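Local coordinates for death on curing protein (Enterobacteria phage P1, PDB 3DD7) that probably acts as the Fic-family toxin of the Phd-Doc toxin-antitoxin module, blocking translation until its antitoxin Phd binds and completes the fold, at residues 60-65 / 73-78; 53-58 / 116-121; 8-13 / 24-29; 98-103 / 112-117. The protein carries 2 engineered substitutions. All blocks are in the same frame, centred on the assembly; numbering follows the deposited sequence.

Contact 1: 60-65 / 73-78; sequences VATARG and KRTALN
Arg74 O takes two hydrogen bonds from the same residue: the routine helical one from Asn78 N, and one of 2.6 Å from Asn78 ND2 that is almost straight, with 177° at the hydrogen. The amide nitrogen stands above the plane of that carbonyl, yet the oxygen lies in the amide plane of Asn78. A polar side chain of the bound Phd peptide also bonds to ND2, so ND2 has partners both in its own helix and on the peptide. All this is on helix 72-86, which takes up the final residues of the Fic motif. The loop before it carries the earlier part of the motif, and leads back to helix 51-65. The two helices form a tight antiparallel hairpin in the core; the axes of 60-65 and 73-78 approach to 7.8 Å at 176°.

Small residues permit that spacing. Ala76 CB presses on the backbone of the partner helix, 3.5 Å from Ala63 N, and meets Ala63 CB at 3.7 Å. The adjacent residue, Thr62, sets its methyl anti to the backbone N, which lays CG2 over the Ala76 backbone, 3.7 Å from Ala76 N. Its hydroxyl, beside the backbone N, makes a weak bond to Tyr58 O. Thr75 OG1 is likewise turned back on its own helix, bonding to Ala71 O, while Thr62 CG2 and Thr75 CG2 meet methyl to methyl at 4.2 Å.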
loop_
_atom_site.group_PDB
_atom_site.type_symbol
_atom_site.label_atom_id
_atom_site.label_comp_id
_atom_site.label_asym_id
_atom_site.label_seq_id
_atom_site.Cartn_x
_atom_site.Cartn_y
_atom_site.Cartn_z
ATOM N N VAL A 60 2.081 3.301 -4.980
ATOM C CA VAL A 60 1.628 3.824 -6.270
ATOM C C VAL A 60 1.028 2.707 -7.144
ATOM O O VAL A 60 -0.033 2.889 -7.768
ATOM C CB VAL A 60 2.741 4.594 -7.027
ATOM C CG1 VAL A 60 2.260 5.084 -8.413
ATOM C CG2 VAL A 60 3.222 5.790 -6.215
ATOM N N ALA A 61 1.694 1.550 -7.183
ATOM C CA ALA A 61 1.242 0.459 -8.064
ATOM C C ALA A 61 -0.181 -0.010 -7.734
ATOM O O ALA A 61 -1.006 -0.225 -8.638
ATOM C CB ALA A 61 2.232 -0.703 -8.049
ATOM N N THR A 62 -0.483 -0.127 -6.446
ATOM C CA THR A 62 -1.810 -0.554 -6.014
ATOM C C THR A 62 -2.821 0.589 -6.137
ATOM O O THR A 62 -3.949 0.385 -6.605
ATOM C CB THR A 62 -1.761 -1.158 -4.603
ATOM O OG1 THR A 62 -0.953 -2.339 -4.672
ATOM C CG2 THR A 62 -3.145 -1.545 -4.111
ATOM N N ALA A 63 -2.399 1.790 -5.759
ATOM C CA ALA A 63 -3.292 2.935 -5.807
ATOM C C ALA A 63 -3.805 3.211 -7.224
ATOM O O ALA A 63 -4.963 3.602 -7.402
ATOM C CB ALA A 63 -2.627 4.169 -5.194
ATOM N N ARG A 64 -2.959 2.972 -8.224
ATOM C CA ARG A 64 -3.309 3.214 -9.634
ATOM C C ARG A 64 -3.808 1.981 -10.381
ATOM O O ARG A 64 -4.295 2.094 -11.514
ATOM C CB ARG A 64 -2.099 3.758 -10.391
ATOM C CG ARG A 64 -1.664 5.079 -9.900
ATOM C CD ARG A 64 -0.632 5.706 -10.793
ATOM N NE ARG A 64 -0.103 6.817 -10.037
ATOM C CZ ARG A 64 0.966 7.539 -10.331
ATOM N NH1 ARG A 64 1.692 7.290 -11.425
ATOM N NH2 ARG A 64 1.299 8.513 -9.489
ATOM N N GLY A 65 -3.682 0.819 -9.750
ATOM C CA GLY A 65 -3.812 -0.459 -10.450
ATOM C C GLY A 65 -5.222 -1.006 -10.605
ATOM O O GLY A 65 -5.449 -1.871 -11.460
ATOM N N LYS A 73 -7.273 2.420 -2.579
ATOM C CA LYS A 73 -6.399 3.380 -1.890
ATOM C C LYS A 73 -6.042 2.888 -0.489
ATOM O O LYS A 73 -4.870 2.945 -0.086
ATOM C CB LYS A 73 -7.005 4.783 -1.855
ATOM C CG LYS A 73 -7.134 5.434 -3.247
ATOM C CD LYS A 73 -7.787 6.801 -3.161
ATOM C CE LYS A 73 -9.259 6.748 -2.724
ATOM N NZ LYS A 73 -10.120 6.383 -3.885
ATOM N N ARG A 74 -7.037 2.396 0.249
ATOM C CA ARG A 74 -6.753 1.839 1.577
ATOM C C ARG A 74 -5.732 0.713 1.492
ATOM O O ARG A 74 -4.785 0.661 2.290
ATOM C CB ARG A 74 -8.031 1.373 2.274
ATOM C CG ARG A 74 -8.763 2.506 2.965
ATOM C CD ARG A 74 -10.076 1.955 3.551
ATOM N NE ARG A 74 -11.152 1.910 2.561
ATOM C CZ ARG A 74 -12.194 1.072 2.599
ATOM N NH1 ARG A 74 -12.261 0.111 3.510
ATOM N NH2 ARG A 74 -13.159 1.175 1.693
ATOM N N THR A 75 -5.897 -0.160 0.501
ATOM C CA THR A 75 -5.033 -1.330 0.394
ATOM C C THR A 75 -3.647 -0.851 0.004
ATOM O O THR A 75 -2.663 -1.359 0.517
ATOM C CB THR A 75 -5.614 -2.364 -0.595
ATOM O OG1 THR A 75 -6.926 -2.759 -0.131
ATOM C CG2 THR A 75 -4.683 -3.582 -0.732
ATOM N N ALA A 76 -3.592 0.164 -0.862
ATOM C CA ALA A 76 -2.319 0.743 -1.312
ATOM C C ALA A 76 -1.534 1.247 -0.089
ATOM O O ALA A 76 -0.407 0.832 0.146
ATOM C CB ALA A 76 -2.574 1.875 -2.275
ATOM N N LEU A 77 -2.188 2.099 0.706
ATOM C CA LEU A 77 -1.582 2.704 1.898
ATOM C C LEU A 77 -1.129 1.678 2.951
ATOM O O LEU A 77 0.030 1.681 3.374
ATOM C CB LEU A 77 -2.522 3.741 2.528
ATOM C CG LEU A 77 -1.968 4.382 3.798
ATOM C CD1 LEU A 77 -0.630 5.087 3.508
ATOM C CD2 LEU A 77 -2.968 5.361 4.360
ATOM N N ASN A 78 -2.048 0.809 3.349
ATOM C CA ASN A 78 -1.764 -0.179 4.386
ATOM C C ASN A 78 -0.676 -1.159 3.949
ATOM O O ASN A 78 0.167 -1.531 4.772
ATOM C CB ASN A 78 -3.053 -0.911 4.808
ATOM C CG ASN A 78 -4.006 -0.018 5.609
ATOM O OD1 ASN A 78 -4.009 -0.041 6.851
ATOM N ND2 ASN A 78 -4.831 0.743 4.915
#

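Contact 2: 53-58 / 116-121; sequences EVSATY and DTLRRL
The C-terminal helix 111-122 crosses the first half of helix 51-65, and Leu118 is the side chain that reaches to Ser55 and Ala56. The axes of segments 53-58 and 116-121 pass 9.2 Å apart at 126°. Leu118 has CG anti to its carbonyl carbon (chi1 -65°), which sends CD1 across to Ser55 CB at 3.8 Å and to Ala56 N at 3.9 Å. Ser55 OG also lies near CD1, though the serine has two conformers and that approach is doubtful. The hydroxyl finds its polar partner in Ala80 O of helix 72-86.

Helix 51-65 is the one that runs into the Fic motif loop, so this crossing fastens the C-terminal helix to the central part of the Fic fold. At the more open margin of the crossing the chemistry turns ionic. Arg119 NH2 forms a salt bridge with Asp50 OD1, the same oxygen that bonds to Glu53 N, and Arg119 NH2 comes within 4.3 Å of Glu53 N. The other end of the guanidinium meets Asp116 OD1 edge-on and in plane, a long pairing at 3.2 Å from Arg119 NH1. One turn into helix 51-65, Thr57 OG1 bonds to Glu53 O at 2.8 Å, reaching it from the face opposite Thr57 N.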
loop_
_atom_site.group_PDB
_atom_site.type_symbol
_atom_site.label_atom_id
_atom_site.label_comp_id
_atom_site.label_asym_id
_atom_site.label_seq_id
_atom_site.Cartn_x
_atom_site.Cartn_y
_atom_site.Cartn_z
ATOM N N GLU A 53 11.672 3.948 -1.255
ATOM C CA GLU A 53 11.370 3.845 -2.690
ATOM C C GLU A 53 10.523 2.608 -2.968
ATOM O O GLU A 53 9.536 2.681 -3.688
ATOM C CB GLU A 53 12.621 3.831 -3.587
ATOM C CG GLU A 53 12.435 4.805 -4.793
ATOM C CD GLU A 53 12.660 4.228 -6.197
ATOM O OE1 GLU A 53 11.708 4.309 -7.017
ATOM O OE2 GLU A 53 13.780 3.756 -6.521
ATOM N N VAL A 54 10.907 1.478 -2.376
ATOM C CA VAL A 54 10.144 0.238 -2.536
ATOM C C VAL A 54 8.725 0.385 -1.973
ATOM O O VAL A 54 7.767 0.069 -2.667
ATOM C CB VAL A 54 10.874 -0.993 -1.961
ATOM C CG1 VAL A 54 10.114 -2.275 -2.310
ATOM C CG2 VAL A 54 12.308 -1.072 -2.538
ATOM N N SER A 55 8.593 0.884 -0.738
ATOM C CA SER A 55 7.268 1.128 -0.156
ATOM C C SER A 55 6.423 2.002 -1.073
ATOM O O SER A 55 5.245 1.719 -1.309
ATOM C CB SER A 55 7.374 1.777 1.226
ATOM O OG SER A 55 6.088 2.035 1.768
ATOM N N ALA A 56 7.030 3.060 -1.594
ATOM C CA ALA A 56 6.335 3.962 -2.521
ATOM C C ALA A 56 5.854 3.236 -3.792
ATOM O O ALA A 56 4.775 3.548 -4.306
ATOM C CB ALA A 56 7.222 5.136 -2.887
ATOM N N THR A 57 6.666 2.304 -4.296
ATOM C CA THR A 57 6.346 1.566 -5.524
ATOM C C THR A 57 5.110 0.697 -5.268
ATOM O O THR A 57 4.173 0.686 -6.083
ATOM C CB THR A 57 7.556 0.724 -6.026
ATOM O OG1 THR A 57 8.721 1.550 -6.092
ATOM C CG2 THR A 57 7.307 0.171 -7.420
ATOM N N TYR A 58 5.079 0.008 -4.120
ATOM C CA TYR A 58 3.855 -0.708 -3.722
ATOM C C TYR A 58 2.659 0.232 -3.624
ATOM O O TYR A 58 1.574 -0.084 -4.121
ATOM C CB TYR A 58 4.002 -1.417 -2.385
ATOM C CG TYR A 58 4.704 -2.758 -2.451
ATOM C CD1 TYR A 58 4.019 -3.916 -2.839
ATOM C CD2 TYR A 58 6.047 -2.862 -2.125
ATOM C CE1 TYR A 58 4.669 -5.148 -2.897
ATOM C CE2 TYR A 58 6.709 -4.089 -2.151
ATOM C CZ TYR A 58 6.019 -5.229 -2.551
ATOM O OH TYR A 58 6.672 -6.446 -2.593
ATOM N N ASP A 116 9.669 10.272 -0.957
ATOM C CA ASP A 116 10.217 11.420 -0.234
ATOM C C ASP A 116 9.379 11.711 1.003
ATOM O O ASP A 116 9.910 12.015 2.073
ATOM C CB ASP A 116 10.282 12.666 -1.131
ATOM C CG ASP A 116 11.453 12.641 -2.099
ATOM O OD1 ASP A 116 12.456 11.957 -1.822
ATOM O OD2 ASP A 116 11.376 13.334 -3.143
ATOM N N THR A 117 8.067 11.595 0.856
ATOM C CA THR A 117 7.160 11.864 1.964
ATOM C C THR A 117 7.252 10.766 3.025
ATOM O O THR A 117 7.327 11.054 4.223
ATOM C CB THR A 117 5.716 12.049 1.476
ATOM O OG1 THR A 117 5.695 13.135 0.536
ATOM C CG2 THR A 117 4.786 12.369 2.637
ATOM N N LEU A 118 7.227 9.513 2.589
ATOM C CA LEU A 118 7.348 8.390 3.530
ATOM C C LEU A 118 8.670 8.480 4.298
ATOM O O LEU A 118 8.716 8.196 5.502
ATOM C CB LEU A 118 7.256 7.047 2.795
ATOM C CG LEU A 118 5.917 6.735 2.114
ATOM C CD1 LEU A 118 5.980 5.346 1.444
ATOM C CD2 LEU A 118 4.781 6.835 3.079
ATOM N N ARG A 119 9.744 8.863 3.604
ATOM C CA ARG A 119 11.056 8.975 4.243
ATOM C C ARG A 119 11.050 10.086 5.304
ATOM O O ARG A 119 11.633 9.930 6.383
ATOM C CB ARG A 119 12.150 9.223 3.195
ATOM C CG ARG A 119 13.588 9.149 3.731
ATOM C CD ARG A 119 14.599 9.414 2.606
ATOM N NE ARG A 119 14.625 8.318 1.637
ATOM C CZ ARG A 119 14.103 8.383 0.417
ATOM N NH1 ARG A 119 13.506 9.494 -0.004
ATOM N NH2 ARG A 119 14.166 7.341 -0.386
ATOM N N ARG A 120 10.402 11.212 4.998
ATOM C CA ARG A 120 10.278 12.274 5.997
ATOM C C ARG A 120 9.507 11.780 7.208
ATOM O O ARG A 120 9.932 11.993 8.341
ATOM C CB ARG A 120 9.618 13.528 5.429
ATOM C CG ARG A 120 9.155 14.524 6.490
ATOM C CD ARG A 120 8.752 15.844 5.877
ATOM N NE ARG A 120 7.622 15.741 4.954
ATOM C CZ ARG A 120 6.343 15.725 5.345
ATOM N NH1 ARG A 120 6.032 15.770 6.637
ATOM N NH2 ARG A 120 5.366 15.661 4.442
ATOM N N LEU A 121 8.373 11.126 6.961
ATOM C CA LEU A 121 7.509 10.673 8.046
ATOM C C LEU A 121 8.179 9.622 8.919
ATOM O O LEU A 121 8.152 9.740 10.149
ATOM C CB LEU A 121 6.170 10.151 7.506
ATOM C CG LEU A 121 5.220 11.227 6.956
ATOM C CD1 LEU A 121 4.034 10.585 6.273
ATOM C CD2 LEU A 121 4.750 12.187 8.080
#

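Contact 3: 8-13 / 24-29; sequences ELIALH and PGMSDP
Ile10 and Met26 meet between helix 6-20 and the loop that follows it, their side chains crossing at about a right angle. Met26 is extended through chi2 (178°) and bends at chi3 (-60°), putting the sulfur against the end of Ile10, with Ile10 CD1 3.4 Å from Met26 SD in the conformer modelled here. Met26 has two conformers, so the finer detail is doubtful. Beside it the His13 ring offers its edge to the loop backbone, with His13 CE1 4.1 Å from Gly25 N, close to the ring plane. Gly25 has a phi of 100°, a backbone shape that calls for glycine.

Further out, His13 NE2 bonds to Asp70 O and the ring stacks on Phe68, both in the Fic motif loop, so the histidine is fixed from the motif side. That loop holds 24-29 too: Gly25 pairs through its backbone with Asn69 and Ser27 with Ile67, while Ser27 OG bonds to the carbonyl of Tyr66, the engineered replacement of the motif histidine. Residues 25-27 run alongside the motif loop. Ile10 also rests on Ala32 of helix 31-45, His13 touches Thr75 of helix 72-86, and aromatic packing from the bound peptide covers Glu8, Ala11 and Leu12 of helix 6-20.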
loop_
_atom_site.group_PDB
_atom_site.type_symbol
_atom_site.label_atom_id
_atom_site.label_comp_id
_atom_site.label_asym_id
_atom_site.label_seq_id
_atom_site.Cartn_x
_atom_site.Cartn_y
_atom_site.Cartn_z
ATOM N N GLU A 8 -1.230 -12.118 -0.273
ATOM C CA GLU A 8 -1.218 -11.312 0.938
ATOM C C GLU A 8 -1.881 -9.964 0.694
ATOM O O GLU A 8 -2.594 -9.461 1.550
ATOM C CB GLU A 8 0.200 -11.107 1.447
ATOM C CG GLU A 8 0.250 -10.463 2.809
ATOM C CD GLU A 8 1.569 -10.715 3.512
ATOM O OE1 GLU A 8 2.637 -10.588 2.870
ATOM O OE2 GLU A 8 1.533 -11.069 4.706
ATOM N N LEU A 9 -1.635 -9.375 -0.472
ATOM C CA LEU A 9 -2.261 -8.096 -0.809
ATOM C C LEU A 9 -3.772 -8.258 -0.815
ATOM O O LEU A 9 -4.515 -7.451 -0.249
ATOM C CB LEU A 9 -1.804 -7.619 -2.176
ATOM C CG LEU A 9 -2.305 -6.218 -2.522
ATOM C CD1 LEU A 9 -1.392 -5.195 -1.833
ATOM C CD2 LEU A 9 -2.345 -6.010 -4.024
ATOM N N ILE A 10 -4.223 -9.316 -1.473
ATOM C CA ILE A 10 -5.645 -9.629 -1.518
ATOM C C ILE A 10 -6.243 -9.840 -0.102
ATOM O O ILE A 10 -7.303 -9.293 0.221
ATOM C CB ILE A 10 -5.897 -10.849 -2.435
ATOM C CG1 ILE A 10 -5.349 -10.564 -3.850
ATOM C CG2 ILE A 10 -7.381 -11.213 -2.461
ATOM C CD1 ILE A 10 -5.387 -11.766 -4.802
ATOM N N ALA A 11 -5.575 -10.630 0.733
ATOM C CA ALA A 11 -6.082 -10.897 2.084
ATOM C C ALA A 11 -6.153 -9.593 2.895
ATOM O O ALA A 11 -7.102 -9.369 3.657
ATOM C CB ALA A 11 -5.220 -11.920 2.787
ATOM N N LEU A 12 -5.155 -8.737 2.713
ATOM C CA LEU A 12 -5.115 -7.457 3.413
ATOM C C LEU A 12 -6.296 -6.590 2.974
ATOM O O LEU A 12 -6.999 -6.031 3.807
ATOM C CB LEU A 12 -3.792 -6.736 3.150
ATOM C CG LEU A 12 -3.531 -5.414 3.876
ATOM C CD1 LEU A 12 -2.031 -5.116 3.833
ATOM C CD2 LEU A 12 -4.322 -4.224 3.270
ATOM N N HIS A 13 -6.511 -6.483 1.668
ATOM C CA HIS A 13 -7.728 -5.840 1.148
ATOM C C HIS A 13 -9.014 -6.398 1.763
ATOM O O HIS A 13 -9.875 -5.636 2.213
ATOM C CB HIS A 13 -7.786 -5.960 -0.372
ATOM C CG HIS A 13 -9.121 -5.611 -0.957
ATOM N ND1 HIS A 13 -10.119 -6.540 -1.149
ATOM C CD2 HIS A 13 -9.599 -4.445 -1.443
ATOM C CE1 HIS A 13 -11.166 -5.958 -1.697
ATOM N NE2 HIS A 13 -10.880 -4.682 -1.888
ATOM N N PRO A 24 -16.989 -5.685 -2.109
ATOM C CA PRO A 24 -16.022 -6.784 -2.119
ATOM C C PRO A 24 -15.492 -7.075 -3.519
ATOM O O PRO A 24 -16.098 -6.656 -4.520
ATOM C CB PRO A 24 -16.855 -7.974 -1.627
ATOM C CG PRO A 24 -18.258 -7.668 -2.141
ATOM C CD PRO A 24 -18.382 -6.163 -1.968
ATOM N N GLY A 25 -14.370 -7.791 -3.576
ATOM C CA GLY A 25 -13.991 -8.512 -4.785
ATOM C C GLY A 25 -12.955 -7.841 -5.663
ATOM O O GLY A 25 -12.681 -6.642 -5.528
ATOM N N MET A 26 -12.416 -8.620 -6.596
ATOM C CA MET A 26 -11.394 -8.128 -7.515
ATOM C C MET A 26 -11.986 -7.715 -8.864
ATOM O O MET A 26 -12.922 -8.343 -9.356
ATOM C CB MET A 26 -10.268 -9.160 -7.667
ATOM C CG MET A 26 -9.446 -9.337 -6.380
ATOM S SD MET A 26 -8.116 -10.556 -6.417
ATOM C CE MET A 26 -9.018 -12.059 -6.791
ATOM N N SER A 27 -11.429 -6.649 -9.445
ATOM C CA SER A 27 -11.873 -6.122 -10.742
ATOM C C SER A 27 -11.674 -7.122 -11.861
ATOM O O SER A 27 -12.481 -7.213 -12.781
ATOM C CB SER A 27 -11.097 -4.854 -11.111
ATOM O OG SER A 27 -11.370 -3.794 -10.217
ATOM N N ASP A 28 -10.580 -7.861 -11.774
ATOM C CA ASP A 28 -10.151 -8.749 -12.829
ATOM C C ASP A 28 -9.241 -9.760 -12.151
ATOM O O ASP A 28 -8.260 -9.364 -11.511
ATOM C CB ASP A 28 -9.374 -7.947 -13.886
ATOM C CG ASP A 28 -9.050 -8.751 -15.132
ATOM O OD1 ASP A 28 -9.823 -9.662 -15.507
ATOM O OD2 ASP A 28 -8.016 -8.448 -15.765
ATOM N N PRO A 29 -9.579 -11.060 -12.248
ATOM C CA PRO A 29 -8.660 -12.095 -11.779
ATOM C C PRO A 29 -7.338 -11.993 -12.526
ATOM O O PRO A 29 -7.323 -11.854 -13.757
ATOM C CB PRO A 29 -9.368 -13.403 -12.159
ATOM C CG PRO A 29 -10.802 -13.046 -12.261
ATOM C CD PRO A 29 -10.821 -11.636 -12.794
#

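Contact 4: 98-103 / 112-117; sequences ADLTVG and SSVADT
Helices 97-105 and 111-122 come closest, within these segments, at Leu100 and Val114, whose CA atoms lie 7.1 Å apart. Leu100 does the filling. With CG anti to the backbone N (chi1 180°), it reaches straight at the other helix. Leu100 CD1 lies between Val114 and Thr117, 4.1 Å from Val114 CG2 and 4.0 Å from Thr117 CB, while Leu100 CD2 meets Thr117 CG2 at 3.9 Å. Leucine and threonine approach tip to tip, and the threonine methyl, anti to its own backbone N, points on toward CD2. No hydrogen bond crosses between the helices; the contact is side-chain packing, with Thr117 OG1 also 4.0 Å from Leu100 CD1.

These are the last two of the six helices in this all-helical Fic fold, and a short turn joins them. Gly103 pairs with Ile109 through the backbone, and the Ile109 side chain packs on both Leu100 and Val114, closing the hairpin end of the contact. Val114 is also pressed against helix 51-65, touching Ala56, Leu59 and Val60. On helix 97-105, the neighbouring Thr101 turns away from helix 111-122: its OG1 bonds to Leu97 O, and its CG2 packs on Lys73 of helix 72-86.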
loop_
_atom_site.group_PDB
_atom_site.type_symbol
_atom_site.label_atom_id
_atom_site.label_comp_id
_atom_site.label_asym_id
_atom_site.label_seq_id
_atom_site.Cartn_x
_atom_site.Cartn_y
_atom_site.Cartn_z
ATOM N N ALA A 98 -3.723 10.301 3.952
ATOM C CA ALA A 98 -4.907 10.241 3.092
ATOM C C ALA A 98 -4.695 11.007 1.779
ATOM O O ALA A 98 -4.844 10.421 0.690
ATOM C CB ALA A 98 -6.161 10.738 3.833
ATOM N N ASP A 99 -4.312 12.290 1.872
ATOM C CA ASP A 99 -4.105 13.129 0.678
ATOM C C ASP A 99 -2.944 12.602 -0.166
ATOM O O ASP A 99 -2.979 12.704 -1.397
ATOM C CB ASP A 99 -3.837 14.604 1.030
ATOM C CG ASP A 99 -5.005 15.279 1.733
ATOM O OD1 ASP A 99 -6.171 14.893 1.513
ATOM O OD2 ASP A 99 -4.743 16.230 2.505
ATOM N N LEU A 100 -1.930 12.028 0.502
ATOM C CA LEU A 100 -0.774 11.439 -0.187
ATOM C C LEU A 100 -1.249 10.310 -1.087
ATOM O O LEU A 100 -0.887 10.226 -2.265
ATOM C CB LEU A 100 0.267 10.913 0.822
ATOM C CG LEU A 100 1.541 10.253 0.248
ATOM C CD1 LEU A 100 2.354 11.272 -0.582
ATOM C CD2 LEU A 100 2.400 9.618 1.374
ATOM N N THR A 101 -2.100 9.465 -0.517
ATOM C CA THR A 101 -2.545 8.265 -1.193
ATOM C C THR A 101 -3.458 8.637 -2.344
ATOM O O THR A 101 -3.328 8.070 -3.423
ATOM C CB THR A 101 -3.198 7.310 -0.195
ATOM O OG1 THR A 101 -2.269 7.063 0.871
ATOM C CG2 THR A 101 -3.585 5.967 -0.851
ATOM N N VAL A 102 -4.367 9.588 -2.121
ATOM C CA VAL A 102 -5.241 10.093 -3.195
ATOM C C VAL A 102 -4.388 10.665 -4.339
ATOM O O VAL A 102 -4.606 10.356 -5.521
ATOM C CB VAL A 102 -6.255 11.152 -2.666
ATOM C CG1 VAL A 102 -7.067 11.778 -3.803
ATOM C CG2 VAL A 102 -7.179 10.526 -1.632
ATOM N N GLY A 103 -3.391 11.477 -3.992
ATOM C CA GLY A 103 -2.522 12.061 -5.007
ATOM C C GLY A 103 -1.775 11.019 -5.820
ATOM O O GLY A 103 -1.592 11.178 -7.036
ATOM N N SER A 112 8.770 8.587 -6.700
ATOM C CA SER A 112 9.858 9.331 -6.058
ATOM C C SER A 112 9.317 10.284 -4.985
ATOM O O SER A 112 9.839 10.365 -3.864
ATOM C CB SER A 112 10.647 10.111 -7.122
ATOM O OG SER A 112 11.699 10.860 -6.546
ATOM N N SER A 113 8.264 11.012 -5.339
ATOM C CA SER A 113 7.685 11.979 -4.416
ATOM C C SER A 113 6.998 11.287 -3.222
ATOM O O SER A 113 7.103 11.748 -2.076
ATOM C CB SER A 113 6.750 12.907 -5.185
ATOM O OG SER A 113 7.468 13.550 -6.243
ATOM N N VAL A 114 6.292 10.190 -3.487
ATOM C CA VAL A 114 5.703 9.409 -2.396
ATOM C C VAL A 114 6.804 8.910 -1.453
ATOM O O VAL A 114 6.696 9.029 -0.219
ATOM C CB VAL A 114 4.813 8.241 -2.910
ATOM C CG1 VAL A 114 4.351 7.405 -1.732
ATOM C CG2 VAL A 114 3.592 8.816 -3.628
ATOM N N ALA A 115 7.888 8.406 -2.037
ATOM C CA ALA A 115 9.019 7.938 -1.232
ATOM C C ALA A 115 9.593 9.069 -0.384
ATOM O O ALA A 115 9.941 8.851 0.783
ATOM C CB ALA A 115 10.098 7.301 -2.101
ATOM N N ASP A 116 9.669 10.272 -0.957
ATOM C CA ASP A 116 10.217 11.420 -0.234
ATOM C C ASP A 116 9.379 11.711 1.003
ATOM O O ASP A 116 9.910 12.015 2.073
ATOM C CB ASP A 116 10.282 12.666 -1.131
ATOM C CG ASP A 116 11.453 12.641 -2.099
ATOM O OD1 ASP A 116 12.456 11.957 -1.822
ATOM O OD2 ASP A 116 11.376 13.334 -3.143
ATOM N N THR A 117 8.067 11.595 0.856
ATOM C CA THR A 117 7.160 11.864 1.964
ATOM C C THR A 117 7.252 10.766 3.025
ATOM O O THR A 117 7.327 11.054 4.223
ATOM C CB THR A 117 5.716 12.049 1.476
ATOM O OG1 THR A 117 5.695 13.135 0.536
ATOM C CG2 THR A 117 4.786 12.369 2.637
#

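Contact 1 lies nearest the centre of the chain, about 4 Å from it, and is the tightest pairing, alanine and threonine against backbone. Contacts 2 and 4 lie together on one side, about 8 Å apart between centres, and both draw on helix 111-122: Leu118 CD2 and Leu100 CD2 touch at 4.0 Å. Contact 4 is packing with no polar bond across it, whereas contact 2 adds ion pairs at its margin. Contact 3 lies on the opposite side of the centre from both and is only partly buried; it alone joins a helix to a loop. It reaches contact 1 through Thr75 packing on His13 and Leu9. Helix 51-65 serves contacts 1 and 2 in consecutive segments.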